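PDB 3AFF: flavin-dependent monooxygenase, oxygenase subunit HsaA from Mycobacterium tuberculosis, which probably catalyses the ortho-hydroxylation of the secosteroid 3-HSA to the catechol 3,4-DHSA with reduced flavin and oxygen, a step of cholesterol breakdown. Local coordinates for residues P156-D160 against G161-D165; Y133-N136 against G137-W141; G386-P389 against G390-V394; R206-S209 against Y210-N214; E313-F316 against E317-A320. One frame throughout, in Å; residues are numbered along the deposited sequence.

Contact 1. Residues P156-D160 against G161-D165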
loop_
_atom_site.group_PDB
_atom_site.type_symbol
_atom_site.label_atom_id
_atom_site.label_comp_id
_atom_site.label_asym_id
_atom_site.label_seq_id
_atom_site.Cartn_x
_atom_site.Cartn_y
_atom_site.Cartn_z
ATOM N N PRO A 156 -0.458 48.809 8.263
ATOM C CA PRO A 156 0.464 48.988 9.355
ATOM C C PRO A 156 0.345 50.428 9.881
ATOM O O PRO A 156 -0.116 51.284 9.167
ATOM C CB PRO A 156 1.840 48.774 8.706
ATOM C CG PRO A 156 1.624 49.120 7.219
ATOM C CD PRO A 156 0.162 48.918 6.930
ATOM N N VAL A 157 0.770 50.630 11.122
ATOM C CA VAL A 157 1.083 51.950 11.707
ATOM C C VAL A 157 2.573 52.233 11.462
ATOM O O VAL A 157 3.380 51.366 11.709
ATOM C CB VAL A 157 0.809 51.864 13.208
ATOM C CG1 VAL A 157 1.313 53.044 13.947
ATOM C CG2 VAL A 157 -0.693 51.696 13.458
ATOM N N ILE A 158 2.921 53.417 10.905
ATOM C CA ILE A 158 4.331 53.780 10.621
ATOM C C ILE A 158 4.726 54.820 11.625
ATOM O O ILE A 158 4.003 55.804 11.798
ATOM C CB ILE A 158 4.505 54.444 9.231
ATOM C CG1 ILE A 158 3.997 53.523 8.100
ATOM C CG2 ILE A 158 6.008 54.906 8.991
ATOM C CD1 ILE A 158 4.423 52.105 8.215
ATOM N N LYS A 159 5.773 54.549 12.395
ATOM C CA LYS A 159 6.241 55.460 13.428
ATOM C C LYS A 159 7.749 55.584 13.361
ATOM O O LYS A 159 8.445 54.579 13.320
ATOM C CB LYS A 159 5.834 54.963 14.823
ATOM C CG LYS A 159 6.406 55.734 15.998
ATOM C CD LYS A 159 5.581 55.477 17.245
ATOM C CE LYS A 159 6.390 55.769 18.504
ATOM N NZ LYS A 159 5.570 55.505 19.728
ATOM N N ASP A 160 8.255 56.831 13.424
ATOM C CA ASP A 160 9.668 57.077 13.312
ATOM C C ASP A 160 10.197 56.429 12.003
ATOM O O ASP A 160 11.334 55.956 11.967
ATOM C CB ASP A 160 10.522 56.550 14.495
ATOM C CG ASP A 160 10.217 57.219 15.860
ATOM O OD1 ASP A 160 9.840 58.403 15.906
ATOM O OD2 ASP A 160 10.379 56.512 16.898
ATOM N N GLY A 161 9.404 56.430 10.945
ATOM C CA GLY A 161 9.884 56.012 9.646
ATOM C C GLY A 161 9.883 54.520 9.349
ATOM O O GLY A 161 10.516 54.108 8.347
ATOM N N ARG A 162 9.205 53.726 10.190
ATOM C CA ARG A 162 9.097 52.259 10.018
ATOM C C ARG A 162 7.781 51.681 10.610
ATOM O O ARG A 162 7.212 52.259 11.530
ATOM C CB ARG A 162 10.276 51.569 10.709
ATOM C CG ARG A 162 10.146 51.613 12.248
ATOM C CD ARG A 162 11.053 50.638 12.949
ATOM N NE ARG A 162 10.785 49.235 12.621
ATOM C CZ ARG A 162 11.532 48.227 13.065
ATOM N NH1 ARG A 162 12.577 48.495 13.835
ATOM N NH2 ARG A 162 11.253 46.968 12.729
ATOM N N PRO A 163 7.312 50.496 10.106
ATOM C CA PRO A 163 6.164 49.808 10.748
ATOM C C PRO A 163 6.410 49.390 12.174
ATOM O O PRO A 163 7.453 48.841 12.507
ATOM C CB PRO A 163 5.955 48.556 9.878
ATOM C CG PRO A 163 6.548 48.921 8.527
ATOM C CD PRO A 163 7.755 49.790 8.875
ATOM N N VAL A 164 5.456 49.673 13.045
ATOM C CA VAL A 164 5.568 49.264 14.452
ATOM C C VAL A 164 4.285 48.534 14.916
ATOM O O VAL A 164 4.221 48.037 16.060
ATOM C CB VAL A 164 5.773 50.533 15.387
ATOM C CG1 VAL A 164 7.064 51.276 15.042
ATOM C CG2 VAL A 164 4.557 51.403 15.292
ATOM N N ASP A 165 3.241 48.505 14.073
ATOM C CA ASP A 165 1.966 47.819 14.461
ATOM C C ASP A 165 1.148 47.599 13.188
ATOM O O ASP A 165 1.509 48.105 12.125
ATOM C CB ASP A 165 1.185 48.732 15.422
ATOM C CG ASP A 165 0.194 47.957 16.330
ATOM O OD1 ASP A 165 -0.144 46.775 16.103
ATOM O OD2 ASP A 165 -0.247 48.567 17.293
#
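Ile158 packs on Pro163 across a beta hairpin whose type I' turn runs from Lys159 to Arg162. Their pairing is antiparallel and non-hydrogen-bonded, with CA atoms only 4.4 Å apart, and this is the tight face: Ile158 CD1 rests 3.8 Å from Pro163 CG. In the assembly a second subunit packs on this face, its Ile158 on Ile158 and its Ala125 on Pro163. On the other face Val157 and Asp165 run alongside each other in the same direction, their CB atoms 3.9 Å apart, and Phe207 packs against both. Toward the turn the contact opens to solvent. Lys159 touches with its root alone, CB to Val164 CG2 at 3.8 Å, while its extended chain carries the ammonium away. Asp160 is exposed, and Gly161 makes the turn at a positive phi of 84°. At the turn the two bonds of the Lys159-Arg162 pair are unequal: Lys159 N to Arg162 O is 2.8 Å, Arg162 N to Lys159 O weak at 3.3 Å. Farther back, two residues face one, consistent with a beta bulge: Val164 N donates to Val157 O at 3.0 Å, and Val157 N reaches Asp165 O at 2.8 Å from a position 53° out of the carbonyl plane.

Contact 2. Residues Y133-N136 against G137-W141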
loop_
_atom_site.group_PDB
_atom_site.type_symbol
_atom_site.label_atom_id
_atom_site.label_comp_id
_atom_site.label_asym_id
_atom_site.label_seq_id
_atom_site.Cartn_x
_atom_site.Cartn_y
_atom_site.Cartn_z
ATOM N N TYR A 133 -3.243 59.241 13.834
ATOM C CA TYR A 133 -2.586 58.716 12.621
ATOM C C TYR A 133 -3.083 59.524 11.475
ATOM O O TYR A 133 -4.217 59.963 11.492
ATOM C CB TYR A 133 -3.010 57.262 12.336
ATOM C CG TYR A 133 -2.857 56.417 13.561
ATOM C CD1 TYR A 133 -1.596 55.925 13.926
ATOM C CD2 TYR A 133 -3.964 56.109 14.365
ATOM C CE1 TYR A 133 -1.420 55.157 15.072
ATOM C CE2 TYR A 133 -3.804 55.300 15.553
ATOM C CZ TYR A 133 -2.552 54.855 15.887
ATOM O OH TYR A 133 -2.368 54.110 17.025
ATOM N N LEU A 134 -2.201 59.740 10.508
ATOM C CA LEU A 134 -2.588 60.273 9.239
ATOM C C LEU A 134 -2.629 59.044 8.294
ATOM O O LEU A 134 -1.607 58.365 8.089
ATOM C CB LEU A 134 -1.565 61.357 8.792
ATOM C CG LEU A 134 -2.012 62.222 7.590
ATOM C CD1 LEU A 134 -3.220 63.158 7.953
ATOM C CD2 LEU A 134 -0.829 63.057 7.176
ATOM N N VAL A 135 -3.808 58.797 7.715
ATOM C CA VAL A 135 -4.051 57.596 6.920
ATOM C C VAL A 135 -4.187 57.931 5.429
ATOM O O VAL A 135 -4.802 58.945 5.057
ATOM C CB VAL A 135 -5.275 56.774 7.424
ATOM C CG1 VAL A 135 -5.559 55.542 6.465
ATOM C CG2 VAL A 135 -5.020 56.258 8.907
ATOM N N ASN A 136 -3.564 57.084 4.616
ATOM C CA ASN A 136 -3.539 57.253 3.170
ATOM C C ASN A 136 -3.604 55.901 2.549
ATOM O O ASN A 136 -2.932 54.987 3.007
ATOM C CB ASN A 136 -2.263 57.973 2.694
ATOM C CG ASN A 136 -2.381 59.482 2.816
ATOM O OD1 ASN A 136 -3.137 60.124 2.072
ATOM N ND2 ASN A 136 -1.701 60.051 3.792
ATOM N N GLY A 137 -4.390 55.766 1.485
ATOM C CA GLY A 137 -4.380 54.516 0.761
ATOM C C GLY A 137 -5.530 54.381 -0.169
ATOM O O GLY A 137 -6.341 55.286 -0.260
ATOM N N SER A 138 -5.617 53.233 -0.841
ATOM C CA SER A 138 -6.671 53.000 -1.818
ATOM C C SER A 138 -7.013 51.509 -1.744
ATOM O O SER A 138 -6.228 50.669 -2.202
ATOM C CB SER A 138 -6.217 53.398 -3.244
ATOM O OG SER A 138 -7.318 53.158 -4.131
ATOM N N TRP A 139 -8.173 51.188 -1.176
ATOM C CA TRP A 139 -8.482 49.811 -0.753
ATOM C C TRP A 139 -9.636 49.249 -1.558
ATOM O O TRP A 139 -10.721 49.810 -1.522
ATOM C CB TRP A 139 -8.943 49.854 0.703
ATOM C CG TRP A 139 -7.852 49.863 1.736
ATOM C CD1 TRP A 139 -7.299 48.782 2.324
ATOM C CD2 TRP A 139 -7.246 51.001 2.345
ATOM N NE1 TRP A 139 -6.341 49.147 3.245
ATOM C CE2 TRP A 139 -6.309 50.520 3.285
ATOM C CE3 TRP A 139 -7.382 52.392 2.172
ATOM C CZ2 TRP A 139 -5.544 51.364 4.065
ATOM C CZ3 TRP A 139 -6.604 53.220 2.937
ATOM C CH2 TRP A 139 -5.701 52.718 3.873
ATOM N N ASN A 140 -9.427 48.125 -2.238
ATOM C CA ASN A 140 -10.443 47.548 -3.099
ATOM C C ASN A 140 -11.278 46.461 -2.420
ATOM O O ASN A 140 -11.044 46.110 -1.270
ATOM C CB ASN A 140 -9.776 46.969 -4.384
ATOM C CG ASN A 140 -8.892 45.759 -4.091
ATOM O OD1 ASN A 140 -8.918 45.189 -2.984
ATOM N ND2 ASN A 140 -8.138 45.333 -5.093
ATOM N N TRP A 141 -12.260 45.943 -3.152
ATOM C CA TRP A 141 -13.035 44.791 -2.681
ATOM C C TRP A 141 -13.776 45.058 -1.384
ATOM O O TRP A 141 -13.844 44.167 -0.514
ATOM C CB TRP A 141 -12.118 43.591 -2.454
ATOM C CG TRP A 141 -12.127 42.540 -3.533
ATOM C CD1 TRP A 141 -11.200 42.380 -4.538
ATOM C CD2 TRP A 141 -13.063 41.447 -3.663
ATOM N NE1 TRP A 141 -11.538 41.288 -5.312
ATOM C CE2 TRP A 141 -12.668 40.693 -4.794
ATOM C CE3 TRP A 141 -14.218 41.054 -2.944
ATOM C CZ2 TRP A 141 -13.373 39.559 -5.220
ATOM C CZ3 TRP A 141 -14.951 39.944 -3.379
ATOM C CH2 TRP A 141 -14.517 39.191 -4.506
#
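Val135 and Trp139 meet on one side of the long strand 132-142, which curves so much that its pieces 133-136 and 137-141 run 56° apart. Apolar packing carries the contact. CG1 of Val135 stands opposite its own backbone N (chi1 176°) and points along the strand, ending 3.8 Å from Trp139 CH2; the two side chains cross at about a right angle. Gly137, between them in sequence, has no side chain to intervene, and the indole folds back across it, CZ3 lying 3.4 Å from Gly137 CA. A second kind of touch is between ring and backbone: Asn136 O comes to 3.7 Å from Trp139 CH2, a van der Waals approach at an oblique angle. Hydrogen bonds between the two segments are absent, and the polar groups turn to other strands and turns. Trp139 NE1 binds Gly154 O, which fixes the rotation of the indole, and Asn136 OD1 accepts from Asp199 N. Aromatic contacts follow at the far end, where Trp141 stacks on His368, meets Trp182 edge to face and bonds through NE1 to Ala346 O of a third subunit. The strand thus leads from a sheet interior to the probable FMN site, in the beta domain characteristic of the acyl-CoA dehydrogenase fold.

Contact 3. Residues G386-P389 against G390-V394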
loop_
_atom_site.group_PDB
_atom_site.type_symbol
_atom_site.label_atom_id
_atom_site.label_comp_id
_atom_site.label_asym_id
_atom_site.label_seq_id
_atom_site.Cartn_x
_atom_site.Cartn_y
_atom_site.Cartn_z
ATOM N N GLY A 386 4.812 44.981 11.584
ATOM C CA GLY A 386 3.989 45.299 12.697
ATOM C C GLY A 386 3.016 44.234 13.104
ATOM O O GLY A 386 2.295 44.407 14.091
ATOM N N LEU A 387 3.002 43.117 12.373
ATOM C CA LEU A 387 2.050 42.033 12.590
ATOM C C LEU A 387 2.337 41.288 13.914
ATOM O O LEU A 387 3.494 41.292 14.401
ATOM C CB LEU A 387 2.090 41.079 11.379
ATOM C CG LEU A 387 1.249 41.570 10.193
ATOM C CD1 LEU A 387 1.704 40.968 8.830
ATOM C CD2 LEU A 387 -0.253 41.373 10.429
ATOM N N PRO A 388 1.306 40.621 14.493
ATOM C CA PRO A 388 1.537 39.801 15.676
ATOM C C PRO A 388 2.143 38.461 15.258
ATOM O O PRO A 388 2.177 38.181 14.079
ATOM C CB PRO A 388 0.109 39.576 16.227
ATOM C CG PRO A 388 -0.811 39.766 15.028
ATOM C CD PRO A 388 -0.090 40.521 13.992
ATOM N N PRO A 389 2.620 37.625 16.218
ATOM C CA PRO A 389 3.166 36.327 15.859
ATOM C C PRO A 389 2.106 35.563 15.099
ATOM O O PRO A 389 0.940 35.528 15.520
ATOM C CB PRO A 389 3.416 35.621 17.210
ATOM C CG PRO A 389 3.287 36.613 18.222
ATOM C CD PRO A 389 2.632 37.865 17.667
ATOM N N GLY A 390 2.535 34.943 14.008
ATOM C CA GLY A 390 1.657 34.286 13.059
ATOM C C GLY A 390 0.758 33.210 13.639
ATOM O O GLY A 390 -0.386 33.039 13.128
ATOM N N ASP A 391 1.228 32.489 14.672
ATOM C CA ASP A 391 0.358 31.466 15.285
ATOM C C ASP A 391 -0.879 32.083 15.985
ATOM O O ASP A 391 -1.901 31.406 16.132
ATOM C CB ASP A 391 1.131 30.488 16.191
ATOM C CG ASP A 391 1.825 31.168 17.352
ATOM O OD1 ASP A 391 1.302 32.174 17.870
ATOM O OD2 ASP A 391 2.909 30.682 17.767
ATOM N N THR A 392 -0.808 33.370 16.386
ATOM C CA THR A 392 -1.974 34.061 16.988
ATOM C C THR A 392 -3.056 34.372 15.946
ATOM O O THR A 392 -4.252 34.538 16.292
ATOM C CB THR A 392 -1.607 35.366 17.739
ATOM O OG1 THR A 392 -1.154 36.340 16.794
ATOM C CG2 THR A 392 -0.503 35.169 18.809
ATOM N N MET A 393 -2.654 34.409 14.680
ATOM C CA MET A 393 -3.545 34.695 13.560
ATOM C C MET A 393 -4.306 33.483 13.017
ATOM O O MET A 393 -5.307 33.597 12.274
ATOM C CB MET A 393 -2.742 35.401 12.415
ATOM C CG MET A 393 -2.255 36.835 12.767
ATOM S SD MET A 393 -3.623 38.030 12.879
ATOM C CE MET A 393 -4.390 38.038 11.256
ATOM N N VAL A 394 -3.824 32.294 13.353
ATOM C CA VAL A 394 -4.375 31.072 12.788
ATOM C C VAL A 394 -5.860 30.882 13.155
ATOM O O VAL A 394 -6.187 31.223 14.311
ATOM C CB VAL A 394 -3.540 29.846 13.254
ATOM C CG1 VAL A 394 -4.247 28.560 12.903
ATOM C CG2 VAL A 394 -2.114 29.882 12.637
#
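Thr392 holds OG1 between its backbone N and carbonyl carbon (chi1 67°), which turns the hydroxyl back onto Pro389 O, while Met393, bent at chi2 (-70°) and again at chi3, brings its sulfur up to the CG corner of Pro388. The hydroxyl donates to Pro389 O at 2.6 Å, in the carbonyl plane. Thr392 N binds the same oxygen at 2.9 Å but from above that plane, 40° out of it. One carbonyl is therefore gripped twice by a single residue, which pins the threonine side chain to the start of the turn. Van der Waals contacts flank this grip. Pro388 CB lies 3.5 Å from Thr392 OG1, Pro388 CG meets Met393 SD at 3.9 Å with the side chains crossing at about a right angle, and the methyl CG2 of Thr392 approaches Pro389 CG to 4.1 Å. Asn214 ND2 supplies a second hydrogen bond to Thr392 OG1, and Tyr210 of the same short helix packs on Pro388 and Met393. Within the turn, Met393 N bonds to Gly390 O at 3.1 Å. Bonds from residue i+3 back to residue i, the first received by Pro389 itself, are consistent with a single, weakly bonded turn of 3-10 character at the C terminus.

Contact 4. Residues R206-S209 against Y210-N214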
loop_
_atom_site.group_PDB
_atom_site.type_symbol
_atom_site.label_atom_id
_atom_site.label_comp_id
_atom_site.label_asym_id
_atom_site.label_seq_id
_atom_site.Cartn_x
_atom_site.Cartn_y
_atom_site.Cartn_z
ATOM N N ARG A 206 -9.736 55.022 17.367
ATOM C CA ARG A 206 -10.296 54.421 16.172
ATOM C C ARG A 206 -9.295 53.592 15.339
ATOM O O ARG A 206 -9.452 53.423 14.163
ATOM C CB ARG A 206 -11.056 55.453 15.344
ATOM C CG ARG A 206 -12.409 55.872 15.941
ATOM C CD ARG A 206 -13.357 56.480 14.912
ATOM N NE ARG A 206 -13.244 57.940 14.890
ATOM C CZ ARG A 206 -12.763 58.672 13.873
ATOM N NH1 ARG A 206 -12.333 58.083 12.742
ATOM N NH2 ARG A 206 -12.657 60.015 13.989
ATOM N N PHE A 207 -8.297 53.055 15.997
ATOM C CA PHE A 207 -7.453 52.032 15.436
ATOM C C PHE A 207 -7.494 50.870 16.404
ATOM O O PHE A 207 -7.332 51.112 17.594
ATOM C CB PHE A 207 -5.995 52.492 15.411
ATOM C CG PHE A 207 -4.990 51.392 15.100
ATOM C CD1 PHE A 207 -4.836 50.919 13.771
ATOM C CD2 PHE A 207 -4.122 50.910 16.074
ATOM C CE1 PHE A 207 -3.902 49.926 13.434
ATOM C CE2 PHE A 207 -3.175 49.901 15.755
ATOM C CZ PHE A 207 -3.052 49.443 14.422
ATOM N N LEU A 208 -7.565 49.624 15.893
ATOM C CA LEU A 208 -7.511 48.458 16.752
ATOM C C LEU A 208 -6.479 47.488 16.149
ATOM O O LEU A 208 -6.626 47.067 14.980
ATOM C CB LEU A 208 -8.897 47.774 16.860
ATOM C CG LEU A 208 -8.868 46.416 17.582
ATOM C CD1 LEU A 208 -8.448 46.626 19.021
ATOM C CD2 LEU A 208 -10.205 45.693 17.519
ATOM N N SER A 209 -5.456 47.172 16.947
ATOM C CA SER A 209 -4.349 46.308 16.557
ATOM C C SER A 209 -4.780 44.823 16.514
ATOM O O SER A 209 -5.599 44.370 17.337
ATOM C CB SER A 209 -3.270 46.517 17.604
ATOM O OG SER A 209 -2.141 45.693 17.409
ATOM N N TYR A 210 -4.231 44.089 15.562
ATOM C CA TYR A 210 -4.418 42.623 15.474
ATOM C C TYR A 210 -3.792 41.978 16.707
ATOM O O TYR A 210 -4.330 40.981 17.211
ATOM C CB TYR A 210 -3.741 42.092 14.221
ATOM C CG TYR A 210 -4.552 42.236 12.960
ATOM C CD1 TYR A 210 -5.751 42.980 12.948
ATOM C CD2 TYR A 210 -4.153 41.605 11.778
ATOM C CE1 TYR A 210 -6.518 43.103 11.798
ATOM C CE2 TYR A 210 -4.950 41.748 10.565
ATOM C CZ TYR A 210 -6.087 42.503 10.609
ATOM O OH TYR A 210 -6.876 42.665 9.510
ATOM N N LYS A 211 -2.714 42.581 17.252
ATOM C CA LYS A 211 -2.082 42.034 18.416
ATOM C C LYS A 211 -3.079 42.040 19.621
ATOM O O LYS A 211 -3.322 41.002 20.284
ATOM C CB LYS A 211 -0.802 42.786 18.685
ATOM C CG LYS A 211 -0.122 42.326 19.986
ATOM C CD LYS A 211 1.007 43.249 20.467
ATOM C CE LYS A 211 1.960 42.461 21.411
ATOM N NZ LYS A 211 2.381 41.089 20.788
ATOM N N ALA A 212 -3.697 43.200 19.852
ATOM C CA ALA A 212 -4.667 43.406 20.904
ATOM C C ALA A 212 -5.889 42.511 20.804
ATOM O O ALA A 212 -6.372 41.974 21.809
ATOM C CB ALA A 212 -5.089 44.948 20.967
ATOM N N MET A 213 -6.435 42.372 19.606
ATOM C CA MET A 213 -7.532 41.445 19.378
ATOM C C MET A 213 -7.077 39.999 19.782
ATOM O O MET A 213 -7.726 39.304 20.621
ATOM C CB MET A 213 -7.925 41.613 17.909
ATOM C CG MET A 213 -9.065 40.838 17.341
ATOM S SD MET A 213 -9.768 41.896 16.022
ATOM C CE MET A 213 -8.256 42.084 14.988
ATOM N N ASN A 214 -5.926 39.572 19.286
ATOM C CA ASN A 214 -5.479 38.208 19.547
ATOM C C ASN A 214 -4.993 37.991 20.999
ATOM O O ASN A 214 -5.132 36.895 21.545
ATOM C CB ASN A 214 -4.412 37.839 18.535
ATOM C CG ASN A 214 -4.938 37.799 17.102
ATOM O OD1 ASN A 214 -6.162 37.692 16.831
ATOM N ND2 ASN A 214 -4.004 37.846 16.158
#
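Ser209 closes the strand 207-209 and serves as N-cap of the helix 210-214, and its short side chain can be followed atom by atom. CB leaves the backbone beside the first turn and faces the methyl of Ala212, 4.1 Å away at Ala212 CB. From there OG extends opposite the serine's own N (chi1 177°), which carries it past the helix start to Lys211. Lys211 N donates to OG at 3.2 Å, a somewhat bent bond of 138° at the hydrogen, and Lys211 CB lies 3.4 Å from the same oxygen. OG has a second and stronger partner in Asp165 OD1, so it links the helix cap to a carboxylate; the negative charge there would probably suit the positive end of the helix dipole.

The serine backbone continues the cap. Ser209 O accepts from Met213 N at 3.1 Å along a nearly straight line, the first full helical bond, and Met213 CB packs 3.7 Å from this oxygen. Beyond it, Met213 SD reaches Leu208 CD2 at 4.1 Å, the two side chains crossing at about a right angle. The CB bond of Tyr210 points away from the strand, yet its ring meets the junction with an edge, CD1 being 4.1 Å from Ser209 C.

Around this bend, strand 207-209 pairs with strand 162-172, Leu208 and Met213 share Leu98 from a loop, Tyr210 lies near Phe166 and Trp233, and the helix rests against the C-terminal turn 390-393.

Contact 5. Residues E313-F316 against E317-A320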
loop_
_atom_site.group_PDB
_atom_site.type_symbol
_atom_site.label_atom_id
_atom_site.label_comp_id
_atom_site.label_asym_id
_atom_site.label_seq_id
_atom_site.Cartn_x
_atom_site.Cartn_y
_atom_site.Cartn_z
ATOM N N GLU A 313 -10.778 28.188 27.636
ATOM C CA GLU A 313 -9.918 28.638 26.565
ATOM C C GLU A 313 -9.981 27.739 25.325
ATOM O O GLU A 313 -10.210 26.516 25.432
ATOM C CB GLU A 313 -8.513 28.702 27.085
ATOM C CG GLU A 313 -8.282 29.976 27.906
ATOM C CD GLU A 313 -6.922 29.980 28.563
ATOM O OE1 GLU A 313 -6.135 28.998 28.334
ATOM O OE2 GLU A 313 -6.643 30.970 29.302
ATOM N N ILE A 314 -9.829 28.354 24.160
ATOM C CA ILE A 314 -9.745 27.612 22.904
ATOM C C ILE A 314 -8.294 27.137 22.639
ATOM O O ILE A 314 -7.369 27.921 22.661
ATOM C CB ILE A 314 -10.295 28.427 21.746
ATOM C CG1 ILE A 314 -11.807 28.709 21.965
ATOM C CG2 ILE A 314 -10.031 27.680 20.427
ATOM C CD1 ILE A 314 -12.420 29.895 21.203
ATOM N N PRO A 315 -8.084 25.839 22.426
ATOM C CA PRO A 315 -6.694 25.495 22.188
ATOM C C PRO A 315 -6.180 25.826 20.780
ATOM O O PRO A 315 -6.959 25.908 19.807
ATOM C CB PRO A 315 -6.633 23.977 22.425
ATOM C CG PRO A 315 -8.060 23.522 22.674
ATOM C CD PRO A 315 -8.996 24.678 22.471
ATOM N N PHE A 316 -4.869 25.963 20.665
ATOM C CA PHE A 316 -4.285 26.253 19.367
ATOM C C PHE A 316 -4.676 25.169 18.352
ATOM O O PHE A 316 -5.010 25.492 17.215
ATOM C CB PHE A 316 -2.758 26.436 19.448
ATOM C CG PHE A 316 -2.108 26.553 18.095
ATOM C CD1 PHE A 316 -2.106 27.772 17.407
ATOM C CD2 PHE A 316 -1.590 25.437 17.466
ATOM C CE1 PHE A 316 -1.532 27.879 16.124
ATOM C CE2 PHE A 316 -1.019 25.548 16.171
ATOM C CZ PHE A 316 -1.003 26.789 15.510
ATOM N N GLU A 317 -4.664 23.890 18.755
ATOM C CA GLU A 317 -4.952 22.793 17.811
ATOM C C GLU A 317 -6.342 22.914 17.216
ATOM O O GLU A 317 -6.520 22.556 16.055
ATOM C CB GLU A 317 -4.797 21.416 18.460
ATOM C CG GLU A 317 -5.481 21.373 19.871
ATOM C CD GLU A 317 -6.428 20.131 20.135
ATOM O OE1 GLU A 317 -7.679 20.353 20.396
ATOM O OE2 GLU A 317 -5.890 18.969 20.087
ATOM N N LEU A 318 -7.305 23.472 17.963
ATOM C CA LEU A 318 -8.659 23.667 17.432
ATOM C C LEU A 318 -8.711 24.793 16.384
ATOM O O LEU A 318 -9.363 24.666 15.315
ATOM C CB LEU A 318 -9.657 23.919 18.577
ATOM C CG LEU A 318 -11.112 24.220 18.212
ATOM C CD1 LEU A 318 -11.712 23.235 17.180
ATOM C CD2 LEU A 318 -12.023 24.281 19.443
ATOM N N ARG A 319 -8.085 25.936 16.693
ATOM C CA ARG A 319 -8.016 27.031 15.709
ATOM C C ARG A 319 -7.295 26.558 14.440
ATOM O O ARG A 319 -7.731 26.842 13.313
ATOM C CB ARG A 319 -7.303 28.247 16.330
ATOM C CG ARG A 319 -8.115 29.037 17.418
ATOM C CD ARG A 319 -7.170 29.835 18.396
ATOM N NE ARG A 319 -6.203 30.449 17.585
ATOM C CZ ARG A 319 -4.903 30.602 17.813
ATOM N NH1 ARG A 319 -4.324 30.374 18.962
ATOM N NH2 ARG A 319 -4.209 31.093 16.832
ATOM N N ALA A 320 -6.205 25.834 14.633
ATOM C CA ALA A 320 -5.492 25.182 13.496
ATOM C C ALA A 320 -6.339 24.251 12.591
ATOM O O ALA A 320 -6.356 24.393 11.370
ATOM C CB ALA A 320 -4.256 24.456 14.006
#
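Ile314 projects its CG2 branch into a notch between Leu318 and Arg319 at the N-terminal end of helix 316-342, where Pro315 takes the N-cap position. The methyl lies 3.8 Å from Arg319 CG and 4.1 Å from Leu318 CD2, so one bump fills the hollow between two successive helix side chains. Joining the residue before the N-cap to the fourth residue of the helix, the Ile314-Arg319 pair occupies the places of a hydrophobic staple, with the aliphatic stem of the arginine as the apolar partner.

Pro315 forms a second ridge. One side of its ring, at CD, sits 4.0 Å from Leu318 CB. Its CB is met by Glu317 CG at 3.8 Å, because a chi1 of 45° folds that glutamate back along the proline, and Glu317 OE1 ends near Pro315 CG. The bonds to Pro315 O from Leu318 N and Arg319 N are both weak.

Phe316 makes the third bump. Its ring and the guanidinium of Arg319 stand nearly perpendicular, 81° between planes: the guanidinium offers a face to Phe316 CD1, while NH1 lies near the plane of the ring, at its edge and 3.8 Å from CD1. NH2 bonds to Val394 O and, at a doubtfully short distance, to Asp391 O of the C-terminal turn, which probably helps fix the guanidinium. The far side of the phenyl touches the small side chain of Ala320, CE2 to CB at 4.0 Å. In the backbone, Ala320 N donates to Phe316 O at 2.9 Å, almost perfectly straight at 174°.

In the fold
From the N terminus the order is contact 2, contact 1, contact 4, contact 5 and contact 3; each finishes before the next begins, so none nest or cross. Contact 2 follows one strand without closing a loop, contact 1 closes a hairpin, contact 4 turns a strand into a helix, and contacts 5 and 3 start helical segments after loops. Contacts 1, 2 and 4 share a sheet: Tyr133 and Val157 both pack on Phe207, and neighbouring strands join contacts 1 and 4. Contact 3 packs on contact 1 at Gly386 and touches contact 4 through Asn214 and contact 5 through Arg319. The C-terminal tail thereby ties the sheet region to helix 316-342, while contacts 4 and 5 do not themselves touch.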